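Mandelate racemase/muconate lactonizing protein (Alicyclobacillus acidocaldarius LAA1, PDB 3QLD) belongs to the mandelate racemase/muconate lactonizing family of the enolase superfamily, pairing an enolase-type N-terminal domain with a TIM-barrel-like domain. Local coordinates at residues A183-Y188 with D213-Q218; R250-L255 with T280-D285. All coordinates share one frame; numbering follows the deposited sequence. Where two conformers were deposited one is given.

Contact 1. Residues A183-Y188 with D213-Q218; sequences AVRLRY and DAYDLQ
Arg185 reaches from the last turn of its helix to the backbone of Tyr215 and Asp216, a case of one guanidinium tying a helix end to a loop. The hydrogen bonds carry most of the contact. NE of Arg185 gives the main one to Tyr215 O, 2.8 Å long and nearly straight at 165°; the acceptor oxygen lies in the guanidinium plane, while the donor stands tilted from the carbonyl plane. NH2 adds a weak bond to Tyr215 O (3.3 Å) and another to Asp216 O (3.4 Å), and a water bridges NH2 and Asp216 O, its link to NH2 again weak. NH1 turns back to Tyr188 O at 2.9 Å, just where the chain leaves the helix, so bonds on several sides fix the group's rotation. CG sits anti to the backbone N (chi1 -178°), and bends at chi2 and chi3 curl the chain round to these carbonyls.

Apolar contact is slight: CG of Arg185 comes to the edge of the Tyr215 ring, 4.2 Å from CD1. The contact joins an outer helix of the TIM-barrel-like domain to the loop entering parallel strand 220-221; NH1 also bonds Leu191 O, and Arg185 and Leu217 both touch Ile193 of strand 192-196.

Contact 2. Residues R250-L255 with T280-D285; sequences RSVREL and TLRALD. With SO4 (sulfate ion), chain C.
Val252 meets Arg282 and Ala283 where the start of helix 252-261 lies beside helix 277-289, and its short side chain illustrates how one residue can serve both a packing seam and an anion site. Its CB already lies 3.5 Å from sulfate O2. From there the branches part: CG1, anti to the backbone N (chi1 -170°), runs to the backbone carbonyl of Arg282, whereas CG2 touches sulfate O2 at 3.3 Å and lies over one face of the Arg282 guanidinium, 3.5 Å from NH2, the two side chains crossing at about a right angle. CG2 also touches Ala283. Leu255 CD2 extends the seam, pressing against Ala283 O at 3.2 Å and packing on Ala283 CB.

The sulfate, probably from the crystallisation liquor, joins the helices on the polar side. Val252 N donates to O2 at 3.0 Å; Arg253 grips O4 twice, through its backbone N and, almost straight at 176°, through NE (2.8 Å). From the other helix Arg282 NH2 approaches O3 at the guanidinium edge, at a separation too short to be trusted in detail. The Ser251 hydroxyl caps the helix by accepting from Glu254 N. An anion held by first-turn amides and flanking arginines is a classic helix N-terminus site, here between neighbouring outer helices of a TIM-barrel-like domain.

How the contacts relate
Both contacts belong to the barrel-like C-terminal domain, and they come in series: contact 1 closes at residue 218, well before contact 2 opens at residue 250. Their centres are 30 Å apart and their nearest atoms about 14 Å, without touching. In the eight-stranded sheet, contact 1 lies by strands 192-196 and 220-221, contact 2 by strand 266-269 with 293-296 following helix 277-289; strand 243-245 separates the two pairs. Contact 1 is a surface link, 26 Å from the centre of the chain, whereas contact 2 is largely buried, 14 Å from it. Together they exemplify two ways of joining successive parts of one barrel wall, by polar side-chain-to-backbone bonds and by helix packing.

Contact 1. Residues A183-Y188 with D213-Q218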
# COMPACT_ATOMS: atom_id res chain seq x y z
N ALA A 183 -31.17 -17.02 -15.00
CA ALA A 183 -31.49 -18.44 -14.75
C ALA A 183 -31.56 -18.75 -13.28
O ALA A 183 -32.53 -19.38 -12.79
CB ALA A 183 -30.49 -19.37 -15.48
N VAL A 184 -30.59 -18.25 -12.51
CA VAL A 184 -30.63 -18.50 -11.12
C VAL A 184 -31.81 -17.82 -10.43
O VAL A 184 -32.51 -18.45 -9.62
CB VAL A 184 -29.29 -18.22 -10.49
CG1 VAL A 184 -29.33 -18.43 -9.01
CG2 VAL A 184 -28.24 -19.12 -11.17
N ARG A 185 -32.05 -16.55 -10.77
CA ARG A 185 -33.19 -15.80 -10.22
C ARG A 185 -34.58 -16.44 -10.52
O ARG A 185 -35.45 -16.41 -9.68
CB ARG A 185 -33.20 -14.37 -10.81
CG ARG A 185 -34.36 -13.46 -10.25
CD ARG A 185 -34.52 -13.62 -8.75
NE ARG A 185 -33.58 -12.85 -7.91
CZ ARG A 185 -33.22 -13.14 -6.66
NH1 ARG A 185 -33.62 -14.26 -6.06
NH2 ARG A 185 -32.38 -12.32 -6.02
N LEU A 186 -34.75 -16.95 -11.74
CA LEU A 186 -36.04 -17.59 -12.11
C LEU A 186 -36.25 -18.86 -11.26
O LEU A 186 -37.29 -19.01 -10.60
CB LEU A 186 -36.11 -17.87 -13.62
CG LEU A 186 -37.42 -18.53 -14.15
CD1 LEU A 186 -38.73 -17.89 -13.58
CD2 LEU A 186 -37.46 -18.60 -15.71
N ARG A 187 -35.22 -19.69 -11.19
CA ARG A 187 -35.23 -20.94 -10.40
C ARG A 187 -35.34 -20.72 -8.90
O ARG A 187 -35.96 -21.53 -8.19
CB ARG A 187 -33.96 -21.76 -10.71
CG ARG A 187 -33.87 -23.11 -9.99
CD ARG A 187 -32.56 -23.78 -10.37
NE ARG A 187 -32.48 -25.23 -10.17
CZ ARG A 187 -32.97 -26.14 -11.02
NH1 ARG A 187 -33.60 -25.76 -12.12
NH2 ARG A 187 -32.79 -27.43 -10.80
N TYR A 188 -34.78 -19.62 -8.40
CA TYR A 188 -34.78 -19.34 -6.97
C TYR A 188 -35.31 -17.95 -6.65
O TYR A 188 -34.53 -17.04 -6.31
CB TYR A 188 -33.36 -19.53 -6.36
CG TYR A 188 -32.95 -20.98 -6.26
CD1 TYR A 188 -33.48 -21.83 -5.25
CD2 TYR A 188 -32.12 -21.55 -7.21
CE1 TYR A 188 -33.10 -23.22 -5.19
CE2 TYR A 188 -31.75 -22.91 -7.15
CZ TYR A 188 -32.23 -23.72 -6.13
OH TYR A 188 -31.89 -25.06 -6.15
N ASP A 213 -30.11 -4.83 -12.88
CA ASP A 213 -31.01 -4.34 -11.84
C ASP A 213 -32.33 -5.11 -11.83
O ASP A 213 -33.03 -5.13 -10.81
CB ASP A 213 -31.33 -2.85 -12.13
CG ASP A 213 -30.22 -1.91 -11.67
OD1 ASP A 213 -29.25 -2.34 -10.98
OD2 ASP A 213 -30.31 -0.71 -12.03
N ALA A 214 -32.65 -5.74 -12.95
CA ALA A 214 -33.96 -6.44 -13.02
C ALA A 214 -34.03 -7.66 -12.07
O ALA A 214 -35.13 -8.13 -11.75
CB ALA A 214 -34.28 -6.81 -14.43
N TYR A 215 -32.86 -8.14 -11.59
CA TYR A 215 -32.79 -9.37 -10.80
C TYR A 215 -32.67 -9.27 -9.31
O TYR A 215 -32.52 -10.34 -8.65
CB TYR A 215 -31.72 -10.30 -11.40
CG TYR A 215 -31.90 -10.43 -12.88
CD1 TYR A 215 -33.04 -11.06 -13.40
CD2 TYR A 215 -31.00 -9.88 -13.77
CE1 TYR A 215 -33.24 -11.16 -14.78
CE2 TYR A 215 -31.20 -9.95 -15.12
CZ TYR A 215 -32.33 -10.60 -15.63
OH TYR A 215 -32.53 -10.68 -17.00
N ASP A 216 -32.68 -8.03 -8.81
CA ASP A 216 -32.66 -7.73 -7.39
C ASP A 216 -31.50 -8.39 -6.62
O ASP A 216 -31.71 -9.00 -5.59
CB ASP A 216 -34.04 -8.06 -6.76
CG ASP A 216 -35.21 -7.39 -7.52
OD1 ASP A 216 -34.99 -6.48 -8.40
OD2 ASP A 216 -36.36 -7.78 -7.22
N LEU A 217 -30.27 -8.26 -7.15
CA LEU A 217 -29.03 -8.72 -6.48
C LEU A 217 -28.88 -7.98 -5.19
O LEU A 217 -29.20 -6.81 -5.13
CB LEU A 217 -27.81 -8.44 -7.41
CG LEU A 217 -27.76 -9.18 -8.73
CD1 LEU A 217 -26.67 -8.63 -9.64
CD2 LEU A 217 -27.54 -10.70 -8.49
N GLN A 218 -28.35 -8.63 -4.19
CA GLN A 218 -28.03 -7.97 -2.95
C GLN A 218 -26.92 -6.90 -3.15
O GLN A 218 -26.94 -5.85 -2.49
CB GLN A 218 -27.59 -9.04 -1.96
CG GLN A 218 -27.48 -8.58 -0.56
CD GLN A 218 -27.09 -9.71 0.36
OE1 GLN A 218 -25.89 -9.98 0.56
NE2 GLN A 218 -28.07 -10.43 0.87
O HOH W 1 -30.92 -11.11 -3.71

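Contact 2. Residues R250-L255 with T280-D285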
# COMPACT_ATOMS: atom_id res chain seq x y z
N ARG A 250 -9.47 0.03 1.96
CA ARG A 250 -8.43 -0.51 2.84
C ARG A 250 -8.32 0.22 4.17
O ARG A 250 -7.49 -0.15 4.99
CB ARG A 250 -7.03 -0.38 2.19
CG ARG A 250 -6.89 -0.71 0.72
CD ARG A 250 -6.77 -2.23 0.52
NE ARG A 250 -6.12 -2.75 -0.72
CZ ARG A 250 -6.07 -2.22 -1.96
NH1 ARG A 250 -6.60 -1.03 -2.27
NH2 ARG A 250 -5.46 -2.92 -2.93
N SER A 251 -9.06 1.31 4.35
CA SER A 251 -8.94 2.15 5.53
C SER A 251 -10.25 2.83 5.77
O SER A 251 -11.07 2.94 4.85
CB SER A 251 -7.90 3.25 5.33
OG SER A 251 -8.35 4.26 4.42
N VAL A 252 -10.44 3.32 6.99
CA VAL A 252 -11.61 4.15 7.35
C VAL A 252 -11.67 5.46 6.54
O VAL A 252 -12.75 5.88 6.16
CB VAL A 252 -11.70 4.41 8.90
CG1 VAL A 252 -13.03 5.07 9.30
CG2 VAL A 252 -11.58 3.08 9.65
N ARG A 253 -10.54 6.09 6.23
CA ARG A 253 -10.56 7.28 5.37
C ARG A 253 -11.03 6.99 3.91
O ARG A 253 -11.72 7.80 3.31
CB ARG A 253 -9.20 7.96 5.32
CG ARG A 253 -8.87 8.76 6.61
CD ARG A 253 -7.36 9.04 6.74
NE ARG A 253 -6.65 7.77 6.93
CZ ARG A 253 -5.36 7.55 6.67
NH1 ARG A 253 -4.57 8.50 6.19
NH2 ARG A 253 -4.88 6.33 6.89
N GLU A 254 -10.63 5.86 3.36
CA GLU A 254 -11.11 5.47 2.02
C GLU A 254 -12.62 5.22 2.04
O GLU A 254 -13.32 5.47 1.08
CB GLU A 254 -10.39 4.23 1.54
CG GLU A 254 -9.22 4.50 0.53
CD GLU A 254 -8.69 3.20 -0.10
OE1 GLU A 254 -8.31 2.28 0.66
OE2 GLU A 254 -8.65 3.10 -1.36
N LEU A 255 -13.10 4.66 3.13
CA LEU A 255 -14.53 4.44 3.35
C LEU A 255 -15.23 5.78 3.43
O LEU A 255 -16.27 5.93 2.86
CB LEU A 255 -14.80 3.64 4.63
CG LEU A 255 -16.31 3.31 4.87
CD1 LEU A 255 -16.86 2.42 3.78
CD2 LEU A 255 -16.46 2.58 6.21
N THR A 280 -12.04 -2.09 12.40
CA THR A 280 -13.29 -2.64 11.99
C THR A 280 -14.47 -1.90 12.70
O THR A 280 -15.46 -1.52 12.05
CB THR A 280 -13.38 -4.11 12.31
OG1 THR A 280 -12.36 -4.79 11.57
CG2 THR A 280 -14.75 -4.69 11.89
N LEU A 281 -14.37 -1.71 14.00
CA LEU A 281 -15.44 -0.94 14.74
C LEU A 281 -15.58 0.48 14.18
O LEU A 281 -16.71 0.95 14.02
CB LEU A 281 -15.17 -0.89 16.26
CG LEU A 281 -15.23 -2.29 16.89
CD1 LEU A 281 -14.74 -2.31 18.35
CD2 LEU A 281 -16.60 -2.89 16.74
N ARG A 282 -14.45 1.17 13.95
CA ARG A 282 -14.49 2.50 13.30
C ARG A 282 -15.10 2.52 11.91
O ARG A 282 -15.86 3.45 11.60
CB ARG A 282 -13.14 3.20 13.26
CG ARG A 282 -12.63 3.56 14.65
CD ARG A 282 -11.34 4.34 14.64
NE ARG A 282 -10.20 3.52 14.17
CZ ARG A 282 -9.59 3.75 13.01
NH1 ARG A 282 -8.58 2.98 12.63
NH2 ARG A 282 -9.98 4.77 12.25
N ALA A 283 -14.80 1.51 11.08
CA ALA A 283 -15.44 1.36 9.77
C ALA A 283 -16.95 1.14 9.86
O ALA A 283 -17.71 1.65 9.02
CB ALA A 283 -14.83 0.17 8.96
N LEU A 284 -17.39 0.34 10.84
CA LEU A 284 -18.81 0.09 10.96
C LEU A 284 -19.57 1.37 11.39
O LEU A 284 -20.71 1.58 10.97
CB LEU A 284 -19.08 -1.04 11.94
CG LEU A 284 -18.63 -2.43 11.49
CD1 LEU A 284 -19.08 -3.54 12.46
CD2 LEU A 284 -19.11 -2.72 10.06
N ASP A 285 -18.95 2.19 12.23
CA ASP A 285 -19.52 3.48 12.65
C ASP A 285 -19.79 4.31 11.42
O ASP A 285 -20.90 4.80 11.23
CB ASP A 285 -18.56 4.29 13.54
CG ASP A 285 -18.72 3.94 15.00
OD1 ASP A 285 -19.72 3.25 15.31
OD2 ASP A 285 -17.87 4.32 15.83
S SO4 C . -7.82 4.87 9.20
O1 SO4 C . -6.36 4.81 9.29
O2 SO4 C . -8.36 3.52 9.11
O3 SO4 C . -8.39 5.44 10.42
O4 SO4 C . -8.15 5.71 8.05